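Local coordinates for protein Wss1p (Saccharomyces cerevisiae FostersO, PDB 5XBN) that acts as a zinc-dependent metalloprotease on DNA-binding proteins and takes part in the repair of toxic DNA-protein cross-links, at residues L45-E50 / F101-M106; N62-T67 / Y130-E135. All blocks are in the same frame, centred on the assembly; numbering follows the deposited sequence.

Contact 1. Residues L45-E50 / F101-M106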
ATOM      1  N   LEU A  45       0.361  -8.799  -9.298  1.00 24.11           N
ATOM      2  CA  LEU A  45      -0.937  -8.975  -8.658  1.00 23.88           C
ATOM      3  C   LEU A  45      -0.819  -9.719  -7.326  1.00 25.03           C
ATOM      4  O   LEU A  45      -1.474  -9.357  -6.337  1.00 23.28           O
ATOM      5  CB  LEU A  45      -1.900  -9.712  -9.598  1.00 25.83           C
ATOM      6  CG  LEU A  45      -3.339  -9.831  -9.103  1.00 24.97           C
ATOM      7  CD1 LEU A  45      -3.944  -8.444  -8.875  1.00 24.89           C
ATOM      8  CD2 LEU A  45      -4.198 -10.655 -10.062  1.00 31.29           C
ATOM      9  N   ASN A  46       0.018 -10.753  -7.288  1.00 24.81           N
ATOM     10  CA  ASN A  46       0.237 -11.466  -6.036  1.00 23.53           C
ATOM     11  C   ASN A  46       0.822 -10.523  -4.992  1.00 24.16           C
ATOM     12  O   ASN A  46       0.444 -10.568  -3.821  1.00 25.11           O
ATOM     13  CB  ASN A  46       1.165 -12.676  -6.236  1.00 27.82           C
ATOM     14  CG  ASN A  46       1.543 -13.349  -4.922  1.00 31.64           C
ATOM     15  OD1 ASN A  46       2.625 -13.103  -4.372  1.00 39.09           O
ATOM     16  ND2 ASN A  46       0.654 -14.197  -4.409  1.00 32.81           N
ATOM     17  N   LEU A  47       1.719  -9.650  -5.439  1.00 23.39           N
ATOM     18  CA  LEU A  47       2.408  -8.718  -4.558  1.00 23.06           C
ATOM     19  C   LEU A  47       1.437  -7.717  -3.931  1.00 22.22           C
ATOM     20  O   LEU A  47       1.442  -7.529  -2.719  1.00 21.11           O
ATOM     21  CB  LEU A  47       3.508  -7.993  -5.328  1.00 26.08           C
ATOM     22  CG  LEU A  47       4.373  -6.967  -4.601  1.00 28.19           C
ATOM     23  CD1 LEU A  47       4.976  -7.558  -3.333  1.00 32.15           C
ATOM     24  CD2 LEU A  47       5.464  -6.489  -5.542  1.00 29.03           C
ATOM     25  N   ILE A  48       0.583  -7.092  -4.739  1.00 20.86           N
ATOM     26  CA  ILE A  48      -0.319  -6.085  -4.178  1.00 20.71           C
ATOM     27  C   ILE A  48      -1.393  -6.759  -3.311  1.00 22.70           C
ATOM     28  O   ILE A  48      -1.860  -6.184  -2.329  1.00 19.59           O
ATOM     29  CB  ILE A  48      -0.966  -5.204  -5.293  1.00 21.01           C
ATOM     30  CG1 ILE A  48      -1.426  -3.853  -4.705  1.00 24.61           C
ATOM     31  CG2 ILE A  48      -2.110  -5.922  -5.973  1.00 24.34           C
ATOM     32  CD1 ILE A  48      -1.766  -2.804  -5.768  1.00 20.01           C
ATOM     33  N   LYS A  49      -1.745  -8.003  -3.629  1.00 19.22           N
ATOM     34  CA  LYS A  49      -2.687  -8.727  -2.778  1.00 19.23           C
ATOM     35  C   LYS A  49      -2.044  -9.125  -1.470  1.00 18.50           C
ATOM     36  O   LYS A  49      -2.723  -9.210  -0.455  1.00 19.13           O
ATOM     37  CB  LYS A  49      -3.224  -9.971  -3.488  1.00 21.87           C
ATOM     38  CG  LYS A  49      -4.215  -9.612  -4.583  1.00 21.30           C
ATOM     39  CD  LYS A  49      -4.881 -10.852  -5.169  1.00 24.30           C
ATOM     40  CE  LYS A  49      -5.895 -10.434  -6.231  1.00 27.63           C
ATOM     41  NZ  LYS A  49      -6.755 -11.566  -6.709  1.00 29.40           N
ATOM     42  N   GLU A  50      -0.737  -9.381  -1.494  1.00 17.62           N
ATOM     43  CA  GLU A  50      -0.041  -9.718  -0.255  1.00 22.85           C
ATOM     44  C   GLU A  50       0.070  -8.471   0.620  1.00 21.72           C
ATOM     45  O   GLU A  50      -0.069  -8.554   1.832  1.00 19.66           O
ATOM     46  CB  GLU A  50       1.339 -10.318  -0.533  1.00 25.98           C
ATOM     47  CG  GLU A  50       2.099 -10.788   0.716  1.00 31.18           C
ATOM     48  CD  GLU A  50       1.414 -11.930   1.472  1.00 38.34           C
ATOM     49  OE1 GLU A  50       0.561 -12.628   0.887  1.00 34.86           O
ATOM     50  OE2 GLU A  50       1.743 -12.141   2.660  1.00 41.87           O
ATOM     51  N   PHE A 101      11.169  -4.182 -14.960  1.00 38.62           N
ATOM     52  CA  PHE A 101      11.156  -5.616 -14.693  1.00 39.53           C
ATOM     53  C   PHE A 101      11.412  -5.932 -13.232  1.00 34.22           C
ATOM     54  O   PHE A 101      11.130  -7.036 -12.773  1.00 37.93           O
ATOM     55  CB  PHE A 101      12.197  -6.345 -15.556  1.00 39.96           C
ATOM     56  CG  PHE A 101      11.826  -6.437 -17.004  1.00 44.65           C
ATOM     57  CD1 PHE A 101      12.184  -5.431 -17.888  1.00 47.74           C
ATOM     58  CD2 PHE A 101      11.121  -7.527 -17.486  1.00 48.55           C
ATOM     59  CE1 PHE A 101      11.839  -5.505 -19.229  1.00 49.66           C
ATOM     60  CE2 PHE A 101      10.778  -7.614 -18.828  1.00 50.37           C
ATOM     61  CZ  PHE A 101      11.137  -6.597 -19.701  1.00 48.67           C
ATOM     62  N   GLN A 102      11.959  -4.967 -12.508  1.00 37.78           N
ATOM     63  CA  GLN A 102      12.353  -5.200 -11.129  1.00 35.32           C
ATOM     64  C   GLN A 102      11.319  -4.625 -10.167  1.00 33.15           C
ATOM     65  O   GLN A 102      10.956  -3.453 -10.263  1.00 34.82           O
ATOM     66  CB  GLN A 102      13.724  -4.588 -10.860  1.00 41.19           C
ATOM     67  CG  GLN A 102      14.291  -4.913  -9.495  1.00 46.03           C
ATOM     68  CD  GLN A 102      15.725  -5.398  -9.571  1.00 56.70           C
ATOM     69  OE1 GLN A 102      16.000  -6.586  -9.392  1.00 64.06           O
ATOM     70  NE2 GLN A 102      16.648  -4.481  -9.845  1.00 54.94           N
ATOM     71  N   PHE A 103      10.846  -5.460  -9.251  1.00 29.96           N
ATOM     72  CA  PHE A 103       9.923  -5.006  -8.223  1.00 31.21           C
ATOM     73  C   PHE A 103      10.674  -4.387  -7.050  1.00 29.70           C
ATOM     74  O   PHE A 103      11.755  -4.849  -6.676  1.00 32.34           O
ATOM     75  CB  PHE A 103       9.044  -6.166  -7.745  1.00 27.57           C
ATOM     76  CG  PHE A 103       8.064  -6.650  -8.784  1.00 29.48           C
ATOM     77  CD1 PHE A 103       6.981  -5.865  -9.147  1.00 25.51           C
ATOM     78  CD2 PHE A 103       8.224  -7.882  -9.393  1.00 30.08           C
ATOM     79  CE1 PHE A 103       6.082  -6.289 -10.091  1.00 24.80           C
ATOM     80  CE2 PHE A 103       7.324  -8.318 -10.350  1.00 33.58           C
ATOM     81  CZ  PHE A 103       6.249  -7.522 -10.699  1.00 29.91           C
ATOM     82  N   LEU A 104      10.100  -3.335  -6.472  1.00 30.58           N
ATOM     83  CA  LEU A 104      10.635  -2.754  -5.248  1.00 26.93           C
ATOM     84  C   LEU A 104      10.535  -3.777  -4.123  1.00 29.32           C
ATOM     85  O   LEU A 104       9.691  -4.678  -4.171  1.00 25.79           O
ATOM     86  CB  LEU A 104       9.874  -1.472  -4.871  1.00 27.38           C
ATOM     87  CG  LEU A 104       9.852  -0.300  -5.858  1.00 29.74           C
ATOM     88  CD1 LEU A 104       8.939   0.810  -5.330  1.00 28.77           C
ATOM     89  CD2 LEU A 104      11.254   0.244  -6.098  1.00 33.59           C
ATOM     90  N   PRO A 105      11.394  -3.649  -3.100  1.00 32.44           N
ATOM     91  CA  PRO A 105      11.299  -4.569  -1.965  1.00 30.06           C
ATOM     92  C   PRO A 105       9.972  -4.407  -1.233  1.00 30.42           C
ATOM     93  O   PRO A 105       9.441  -3.296  -1.166  1.00 29.02           O
ATOM     94  CB  PRO A 105      12.471  -4.150  -1.066  1.00 33.31           C
ATOM     95  CG  PRO A 105      13.409  -3.424  -1.967  1.00 36.91           C
ATOM     96  CD  PRO A 105      12.535  -2.727  -2.970  1.00 33.28           C
HETATM   97  N   MSE A 106       9.459  -5.507  -0.696  1.00 29.30           N
HETATM   98  CA  MSE A 106       8.220  -5.501   0.060  1.00 32.01           C
HETATM   99  C   MSE A 106       8.219  -4.466   1.181  1.00 33.78           C
HETATM  100  O   MSE A 106       7.197  -3.821   1.437  1.00 29.50           O
HETATM  101  CB  MSE A 106       7.969  -6.894   0.634  1.00 37.09           C
HETATM  102  CG  MSE A 106       6.778  -6.973   1.547  1.00 43.30           C
HETATM  103 SE   MSE A 106       5.144  -7.189   0.528  0.61 56.73          SE
HETATM  104  CE  MSE A 106       5.255  -9.117   0.293  1.00 46.61           C
TER
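The Phe-103 ring meets Leu-47 obliquely: methyl CD2 of Leu-47 lies 4.0 Å from CD1 of Phe-103 and 4.2 Å from its CG, near the root of the ring. Asp-43 and Ala-44 of helix 41-54 and Arg-95 of strand 89-96 also touch this phenyl group. Glu-50 takes part through its aliphatic CG, which packs 3.6 Å from CE of Met-106. With chi1 at -180°, CG of Leu-47 stands opposite its backbone N, and the fork divides its work: CD2 goes to the phenyl ring, while CD1 sits 3.9 Å from SE of Met-106 and 4.0 Å from its CE. Met-106 is a selenomethionine here, its chain bent at both chi2 and chi3 (83° each), which brings the terminal methyl against both Leu-47 and Glu-50. Leu-47 runs counter to both Phe-103 and Met-106, whereas Glu-50 and Met-106 cross nearly at right angles. No hydrogen bond spans the two segments, so the join is made by apolar groups and the aliphatic part of Glu-50, near the surface. Ile-51 extends the seat of Met-106 on the same helix. Pro-105 is the N-cap of helix 106-118, the zinc-site helix; the contact packs helix 41-54 against the loop leading into that helix and against its first residue, in the WLM metalloprotease domain.

Contact 2. Residues N62-T67 / Y130-E135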
ATOM      1  N   ASN A  62      -7.716   0.481  12.963  1.00 21.45           N
ATOM      2  CA  ASN A  62      -7.816   1.917  12.769  1.00 19.27           C
ATOM      3  C   ASN A  62      -9.084   2.363  12.036  1.00 21.90           C
ATOM      4  O   ASN A  62      -9.245   3.546  11.735  1.00 24.87           O
ATOM      5  CB  ASN A  62      -6.576   2.423  12.030  1.00 20.67           C
ATOM      6  CG  ASN A  62      -5.343   2.381  12.897  1.00 26.42           C
ATOM      7  OD1 ASN A  62      -5.101   3.305  13.668  1.00 26.29           O
ATOM      8  ND2 ASN A  62      -4.564   1.297  12.804  1.00 21.89           N
ATOM      9  N   HIS A  63      -9.970   1.413  11.764  1.00 21.25           N
ATOM     10  CA  HIS A  63     -11.212   1.682  11.035  1.00 23.46           C
ATOM     11  C   HIS A  63     -10.956   2.291   9.662  1.00 23.64           C
ATOM     12  O   HIS A  63     -11.743   3.108   9.186  1.00 25.95           O
ATOM     13  CB  HIS A  63     -12.127   2.601  11.858  1.00 22.30           C
ATOM     14  CG  HIS A  63     -12.194   2.228  13.306  1.00 24.33           C
ATOM     15  ND1 HIS A  63     -12.596   0.981  13.733  1.00 27.79           N
ATOM     16  CD2 HIS A  63     -11.898   2.931  14.425  1.00 31.04           C
ATOM     17  CE1 HIS A  63     -12.546   0.931  15.052  1.00 28.95           C
ATOM     18  NE2 HIS A  63     -12.129   2.103  15.498  1.00 24.34           N
ATOM     19  N   PHE A  64      -9.866   1.873   9.017  1.00 20.42           N
ATOM     20  CA  PHE A  64      -9.533   2.330   7.678  1.00 22.64           C
ATOM     21  C   PHE A  64     -10.290   1.527   6.638  1.00 21.95           C
ATOM     22  O   PHE A  64     -10.395   0.297   6.749  1.00 21.47           O
ATOM     23  CB  PHE A  64      -8.035   2.179   7.386  1.00 20.26           C
ATOM     24  CG  PHE A  64      -7.141   3.129   8.142  1.00 20.78           C
ATOM     25  CD1 PHE A  64      -7.598   4.361   8.597  1.00 26.02           C
ATOM     26  CD2 PHE A  64      -5.811   2.784   8.374  1.00 20.56           C
ATOM     27  CE1 PHE A  64      -6.739   5.218   9.279  1.00 21.94           C
ATOM     28  CE2 PHE A  64      -4.958   3.634   9.044  1.00 23.29           C
ATOM     29  CZ  PHE A  64      -5.417   4.850   9.497  1.00 21.64           C
ATOM     30  N   LYS A  65     -10.783   2.225   5.618  1.00 20.30           N
ATOM     31  CA  LYS A  65     -11.396   1.594   4.437  1.00 19.84           C
ATOM     32  C   LYS A  65     -10.753   2.144   3.172  1.00 19.58           C
ATOM     33  O   LYS A  65     -10.462   3.334   3.104  1.00 21.36           O
ATOM     34  CB  LYS A  65     -12.904   1.853   4.394  1.00 23.13           C
ATOM     35  CG  LYS A  65     -13.687   1.214   5.538  1.00 26.13           C
ATOM     36  CD  LYS A  65     -13.724  -0.306   5.404  1.00 31.59           C
ATOM     37  CE  LYS A  65     -14.629  -0.925   6.466  1.00 31.65           C
ATOM     38  NZ  LYS A  65     -14.721  -2.404   6.305  1.00 32.49           N
ATOM     39  N   VAL A  66     -10.528   1.275   2.186  1.00 19.21           N
ATOM     40  CA  VAL A  66     -10.039   1.691   0.864  1.00 18.01           C
ATOM     41  C   VAL A  66     -10.922   1.042  -0.201  1.00 20.65           C
ATOM     42  O   VAL A  66     -11.233  -0.135  -0.097  1.00 24.30           O
ATOM     43  CB  VAL A  66      -8.566   1.295   0.630  1.00 22.06           C
ATOM     44  CG1 VAL A  66      -8.132   1.587  -0.823  1.00 18.33           C
ATOM     45  CG2 VAL A  66      -7.649   2.025   1.607  1.00 24.54           C
ATOM     46  N   THR A  67     -11.347   1.799  -1.208  1.00 21.18           N
ATOM     47  CA  THR A  67     -12.177   1.196  -2.239  1.00 19.76           C
ATOM     48  C   THR A  67     -11.294   0.482  -3.255  1.00 20.37           C
ATOM     49  O   THR A  67     -11.443  -0.718  -3.469  1.00 23.00           O
ATOM     50  CB  THR A  67     -13.079   2.231  -2.926  1.00 23.92           C
ATOM     51  OG1 THR A  67     -13.924   2.838  -1.930  1.00 22.09           O
ATOM     52  CG2 THR A  67     -13.947   1.564  -3.977  1.00 23.92           C
ATOM     53  N   TYR A 130       2.966  12.824  10.587  1.00 20.89           N
ATOM     54  CA  TYR A 130       4.160  12.041  10.876  1.00 23.06           C
ATOM     55  C   TYR A 130       4.002  11.236  12.165  1.00 19.86           C
ATOM     56  O   TYR A 130       4.506  10.114  12.280  1.00 20.65           O
ATOM     57  CB  TYR A 130       5.377  12.951  10.960  1.00 23.27           C
ATOM     58  CG  TYR A 130       5.873  13.405   9.613  1.00 22.93           C
ATOM     59  CD1 TYR A 130       6.459  12.508   8.734  1.00 23.80           C
ATOM     60  CD2 TYR A 130       5.746  14.733   9.211  1.00 26.18           C
ATOM     61  CE1 TYR A 130       6.912  12.914   7.503  1.00 28.87           C
ATOM     62  CE2 TYR A 130       6.205  15.150   7.975  1.00 24.40           C
ATOM     63  CZ  TYR A 130       6.783  14.235   7.126  1.00 28.33           C
ATOM     64  OH  TYR A 130       7.249  14.619   5.887  1.00 29.17           O
ATOM     65  N   ASN A 131       3.301  11.806  13.133  1.00 20.52           N
ATOM     66  CA  ASN A 131       3.055  11.093  14.378  1.00 20.07           C
ATOM     67  C   ASN A 131       2.253   9.828  14.135  1.00 22.43           C
ATOM     68  O   ASN A 131       2.587   8.747  14.614  1.00 21.12           O
ATOM     69  CB  ASN A 131       2.301  11.967  15.381  1.00 22.01           C
ATOM     70  CG  ASN A 131       1.964  11.204  16.635  1.00 26.62           C
ATOM     71  OD1 ASN A 131       2.857  10.804  17.374  1.00 24.93           O
ATOM     72  ND2 ASN A 131       0.689  10.938  16.851  1.00 26.63           N
ATOM     73  N   LYS A 132       1.184   9.974  13.366  1.00 19.79           N
ATOM     74  CA  LYS A 132       0.337   8.841  13.036  1.00 18.39           C
ATOM     75  C   LYS A 132       1.089   7.792  12.213  1.00 20.31           C
ATOM     76  O   LYS A 132       0.973   6.591  12.478  1.00 18.66           O
ATOM     77  CB  LYS A 132      -0.900   9.328  12.275  1.00 20.60           C
ATOM     78  CG  LYS A 132      -1.843   8.209  11.865  1.00 20.23           C
ATOM     79  CD  LYS A 132      -2.475   7.576  13.072  1.00 23.96           C
ATOM     80  CE  LYS A 132      -3.293   6.367  12.693  1.00 29.47           C
ATOM     81  NZ  LYS A 132      -3.972   5.853  13.918  1.00 38.68           N
ATOM     82  N   LEU A 133       1.867   8.241  11.226  1.00 19.78           N
ATOM     83  CA  LEU A 133       2.579   7.302  10.362  1.00 19.31           C
ATOM     84  C   LEU A 133       3.578   6.505  11.192  1.00 21.96           C
ATOM     85  O   LEU A 133       3.749   5.303  11.008  1.00 19.63           O
ATOM     86  CB  LEU A 133       3.279   8.040   9.217  1.00 18.78           C
ATOM     87  CG  LEU A 133       4.229   7.208   8.362  1.00 21.43           C
ATOM     88  CD1 LEU A 133       3.518   5.976   7.803  1.00 22.19           C
ATOM     89  CD2 LEU A 133       4.801   8.066   7.244  1.00 22.41           C
ATOM     90  N   ASP A 134       4.234   7.186  12.120  1.00 21.19           N
ATOM     91  CA  ASP A 134       5.154   6.510  13.025  1.00 21.32           C
ATOM     92  C   ASP A 134       4.452   5.439  13.865  1.00 23.29           C
ATOM     93  O   ASP A 134       4.976   4.331  14.024  1.00 24.43           O
ATOM     94  CB  ASP A 134       5.837   7.538  13.917  1.00 20.66           C
ATOM     95  CG  ASP A 134       6.671   6.894  14.982  1.00 23.68           C
ATOM     96  OD1 ASP A 134       7.785   6.430  14.657  1.00 28.50           O
ATOM     97  OD2 ASP A 134       6.197   6.841  16.130  1.00 25.33           O
ATOM     98  N   GLU A 135       3.256   5.740  14.377  1.00 19.31           N
ATOM     99  CA  GLU A 135       2.477   4.731  15.097  1.00 21.89           C
ATOM    100  C   GLU A 135       2.099   3.549  14.208  1.00 21.17           C
ATOM    101  O   GLU A 135       2.142   2.399  14.653  1.00 22.56           O
ATOM    102  CB  GLU A 135       1.197   5.321  15.696  1.00 21.19           C
ATOM    103  CG  GLU A 135       1.429   6.329  16.824  1.00 27.35           C
ATOM    104  CD  GLU A 135       2.113   5.707  18.031  1.00 34.59           C
ATOM    105  OE1 GLU A 135       1.753   4.563  18.409  1.00 35.27           O
ATOM    106  OE2 GLU A 135       3.011   6.363  18.607  1.00 35.40           O
TER
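Lys-132 reaches from helix 127-145 to Asn-62, its NZ donating a 2.8 Å hydrogen bond to OD1 of Asn-62; the C=O...N angle is 145° and the nitrogen is tilted 35° from the carbonyl plane. A bend at chi2 (67°) is followed by an extended run to the ammonium group, and on the way CE passes 4.1 Å from CZ of Phe-64, obliquely to the ring. The acceptor amide is also held by its other end: ND2 of Asn-62 bonds to the carbonyl O of Leu-58, which fixes the amide's rotation, and CB of Asn-62 rests over the centre of one face of the Phe-64 ring. With an alanine at Lys-132, OD1 of Asn-62 would probably lose this donor and a gap would open beside CZ of Phe-64. Next in sequence, Leu-133 turns to helix 106-118, packing on Leu-114 and Thr-118. Just after Asn-62, helix 56-62 ends in a Schellman motif at His-63, where phi is positive. A helix end and the approach to strand 66-72 are thereby tied to the helix that follows His-125, the third zinc ligand of an HExxH metalloprotease, which the side chain of Tyr-130 touches.

In the fold
Contacts 1 and 2 lie on opposite sides of the chain's centre, their own centres 21 Å apart and their nearest atoms about 9 Å apart, so they do not touch. Helix 106-118 bridges them: contact 1 holds its first residue, and contact 2 adjoins its last turn, where Lys-132 touches Thr-118. That helix carries the zinc ligand His-115 and the active-site Glu-116, with the ligand His-119 just beyond. Contact 1 is remote from this site. Contact 2 is closer: the Phe-64 side chain is about 9 Å from those of His-119 and Glu-116, and the Lys-132 side chain about 11 Å from the zinc ion.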